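Long-range contact in galactose mutarotase related enzyme (Lactobacillus acidophilus, PDB 3DCD), which is of unproven function but probably binds carbohydrate and may act as an isomerase, as in the aldose 1-epimerase (galactose mutarotase) family: residues A[89-97]-A[109-117]. Residues are numbered along the deposited sequence; the frame is centred on the assembly and turned at random.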
# COMPACT_ATOMS: atom_id res chain seq x y z
N GLU A 89 13.88 -8.93 14.71
CA GLU A 89 12.45 -8.66 14.46
C GLU A 89 12.18 -7.27 13.89
O GLU A 89 11.03 -6.82 13.90
CB GLU A 89 11.63 -8.84 15.74
CG GLU A 89 11.61 -10.23 16.34
CD GLU A 89 11.02 -10.23 17.75
OE1 GLU A 89 10.49 -9.19 18.18
OE2 GLU A 89 11.11 -11.25 18.45
N SER A 90 13.22 -6.59 13.39
CA SER A 90 13.05 -5.24 12.86
C SER A 90 14.07 -4.90 11.80
O SER A 90 15.23 -5.30 11.88
CB SER A 90 13.12 -4.21 13.99
OG SER A 90 12.72 -2.93 13.52
N ILE A 91 13.64 -4.11 10.81
CA ILE A 91 14.58 -3.61 9.79
C ILE A 91 14.08 -2.27 9.29
O ILE A 91 12.89 -2.04 9.16
CB ILE A 91 14.79 -4.65 8.63
CG1 ILE A 91 15.85 -4.19 7.63
CG2 ILE A 91 13.45 -4.98 7.93
CD1 ILE A 91 16.42 -5.32 6.82
N THR A 92 15.02 -1.35 9.06
CA THR A 92 14.67 -0.02 8.59
C THR A 92 15.49 0.23 7.35
O THR A 92 16.70 0.10 7.37
CB THR A 92 14.98 1.07 9.66
OG1 THR A 92 14.23 0.79 10.85
CG2 THR A 92 14.61 2.48 9.15
N PHE A 93 14.78 0.54 6.26
CA PHE A 93 15.37 0.97 5.00
C PHE A 93 15.32 2.49 4.87
O PHE A 93 14.34 3.14 5.24
CB PHE A 93 14.61 0.33 3.83
CG PHE A 93 14.64 -1.18 3.84
CD1 PHE A 93 15.68 -1.87 3.22
CD2 PHE A 93 13.62 -1.91 4.46
CE1 PHE A 93 15.72 -3.28 3.24
CE2 PHE A 93 13.64 -3.30 4.49
CZ PHE A 93 14.69 -3.99 3.87
N LEU A 94 16.40 3.04 4.34
CA LEU A 94 16.53 4.46 4.17
C LEU A 94 16.84 4.80 2.72
O LEU A 94 17.75 4.23 2.10
CB LEU A 94 17.64 4.99 5.07
CG LEU A 94 18.12 6.43 4.93
CD1 LEU A 94 17.04 7.46 5.18
CD2 LEU A 94 19.36 6.66 5.86
N LEU A 95 16.09 5.77 2.21
CA LEU A 95 16.35 6.35 0.90
C LEU A 95 16.45 7.87 1.03
O LEU A 95 15.57 8.51 1.62
CB LEU A 95 15.24 5.98 -0.09
CG LEU A 95 15.29 6.63 -1.49
CD1 LEU A 95 16.49 6.11 -2.31
CD2 LEU A 95 13.96 6.43 -2.25
N LYS A 96 17.53 8.43 0.49
CA LYS A 96 17.70 9.87 0.41
C LYS A 96 17.55 10.31 -1.04
O LYS A 96 17.69 9.50 -1.97
CB LYS A 96 19.08 10.28 0.92
CG LYS A 96 19.31 10.01 2.41
CD LYS A 96 20.74 10.32 2.82
CE LYS A 96 20.92 9.99 4.29
NZ LYS A 96 22.29 10.26 4.78
N ASP A 97 17.27 11.59 -1.22
CA ASP A 97 17.29 12.19 -2.55
C ASP A 97 18.67 12.03 -3.18
O ASP A 97 19.69 11.99 -2.49
CB ASP A 97 16.90 13.67 -2.49
CG ASP A 97 17.89 14.51 -1.68
OD1 ASP A 97 18.73 15.18 -2.30
OD2 ASP A 97 17.81 14.52 -0.43
N PHE A 109 15.17 14.95 0.96
CA PHE A 109 14.41 14.23 1.98
C PHE A 109 15.20 13.06 2.54
O PHE A 109 16.20 12.63 1.95
CB PHE A 109 13.09 13.70 1.39
CG PHE A 109 13.28 12.75 0.22
CD1 PHE A 109 13.28 13.23 -1.09
CD2 PHE A 109 13.51 11.40 0.44
CE1 PHE A 109 13.49 12.36 -2.16
CE2 PHE A 109 13.73 10.52 -0.63
CZ PHE A 109 13.72 11.01 -1.93
N GLU A 110 14.73 12.55 3.67
CA GLU A 110 15.08 11.22 4.16
C GLU A 110 13.78 10.44 4.27
O GLU A 110 12.88 10.85 4.99
CB GLU A 110 15.78 11.29 5.52
CG GLU A 110 17.15 11.97 5.51
CD GLU A 110 17.82 12.02 6.89
OE1 GLU A 110 17.16 11.70 7.91
OE2 GLU A 110 19.00 12.39 6.94
N PHE A 111 13.66 9.33 3.53
CA PHE A 111 12.46 8.48 3.56
C PHE A 111 12.83 7.13 4.15
O PHE A 111 13.64 6.40 3.58
CB PHE A 111 11.90 8.29 2.15
CG PHE A 111 10.67 7.40 2.08
CD1 PHE A 111 9.68 7.46 3.06
CD2 PHE A 111 10.48 6.53 1.00
CE1 PHE A 111 8.51 6.64 3.00
CE2 PHE A 111 9.33 5.72 0.90
CZ PHE A 111 8.34 5.78 1.90
N ARG A 112 12.21 6.79 5.28
CA ARG A 112 12.49 5.54 5.97
C ARG A 112 11.26 4.64 5.96
O ARG A 112 10.16 5.09 6.27
CB ARG A 112 12.95 5.81 7.41
CG ARG A 112 14.39 6.29 7.53
CD ARG A 112 14.72 6.67 8.98
NE ARG A 112 16.10 7.08 9.11
CZ ARG A 112 16.53 8.33 8.89
NH1 ARG A 112 15.67 9.28 8.53
NH2 ARG A 112 17.81 8.62 9.02
N VAL A 113 11.47 3.37 5.60
CA VAL A 113 10.45 2.34 5.70
C VAL A 113 10.94 1.32 6.72
O VAL A 113 11.96 0.64 6.52
CB VAL A 113 10.14 1.66 4.32
CG1 VAL A 113 9.03 0.63 4.48
CG2 VAL A 113 9.70 2.71 3.30
N ASN A 114 10.22 1.25 7.83
CA ASN A 114 10.56 0.34 8.90
C ASN A 114 9.54 -0.77 8.95
O ASN A 114 8.34 -0.51 8.89
CB ASN A 114 10.57 1.06 10.25
CG ASN A 114 10.65 0.08 11.42
OD1 ASN A 114 11.71 -0.48 11.73
ND2 ASN A 114 9.54 -0.14 12.08
N TYR A 115 10.04 -2.00 9.05
CA TYR A 115 9.20 -3.17 9.24
C TYR A 115 9.58 -3.79 10.56
O TYR A 115 10.76 -3.98 10.85
CB TYR A 115 9.45 -4.20 8.13
CG TYR A 115 9.03 -3.73 6.77
CD1 TYR A 115 9.97 -3.24 5.86
CD2 TYR A 115 7.70 -3.82 6.37
CE1 TYR A 115 9.58 -2.82 4.60
CE2 TYR A 115 7.28 -3.40 5.10
CZ TYR A 115 8.23 -2.91 4.22
OH TYR A 115 7.83 -2.50 2.98
N ASN A 116 8.58 -4.13 11.37
CA ASN A 116 8.87 -4.81 12.61
C ASN A 116 7.78 -5.80 13.00
O ASN A 116 6.61 -5.62 12.65
CB ASN A 116 9.21 -3.82 13.72
CG ASN A 116 8.02 -3.10 14.24
OD1 ASN A 116 7.23 -3.66 15.01
ND2 ASN A 116 7.86 -1.83 13.83
N LEU A 117 8.19 -6.84 13.72
CA LEU A 117 7.29 -7.92 14.14
C LEU A 117 6.92 -7.89 15.62
O LEU A 117 7.76 -7.59 16.48
CB LEU A 117 7.93 -9.29 13.88
CG LEU A 117 8.14 -9.67 12.43
CD1 LEU A 117 8.90 -10.98 12.33
CD2 LEU A 117 6.79 -9.78 11.75
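L94 and R112 face each other as a non-hydrogen-bonded pair of two antiparallel strands, their side chains side by side and pointing the same way. Methyl CD1 of L94 sits over the centre of one guanidinium face, 3.8 Å from R112 CZ. The group's rotation is fixed at its edge: R112 NH1 donates in the guanidinium plane to E110 OE1 (2.9 Å, 161° at the hydrogen), a salt bridge along one strand. With R112 CG anti to the carbonyl carbon (chi1 -77°) and the chain extended to NE, the arginine runs alongside L94, and its NE meets E84 of strand 82-87 in a second salt bridge. Replaced by an alanine, R112 would give up its guanidinium, and E84 and E110 would probably lose the positive partner they share, with L94 CD1 losing the flat group it packs against. On this same face, T92 CG2 lies 4.1 Å from R112 CB.

The opposite face is mainly apolar, with Y115 OH bonded to A19 O. F93 and Y115 cross at about a right angle and meet edge against edge, F93 CE2 lying 3.9 Å from Y115 CD1, each near the other's ring plane. Beside them I91 CG2 packs on Y115 CB. Where the strand pair ends, F109 sits beside D97 and turns one ring face to D97 N; D97 OD2 accepts F109 N (3.0 Å), met from above the carboxylate plane, and OD1 forms salt bridges with R102 and K108.

Paired backbone bonds at I91–Y115, F93–V113 and L95–F111 fix the register. Helix 99-104 lies in the connection between these strands, inner members of a large antiparallel sheet: 90-96 is flanked by 82-87, and 109-118 by 121-130. Strands 2-6 and 10-15 cover I91 and Y115, and F50 stacks on F111, consistent with the beta-supersandwich of the galactose mutarotase family.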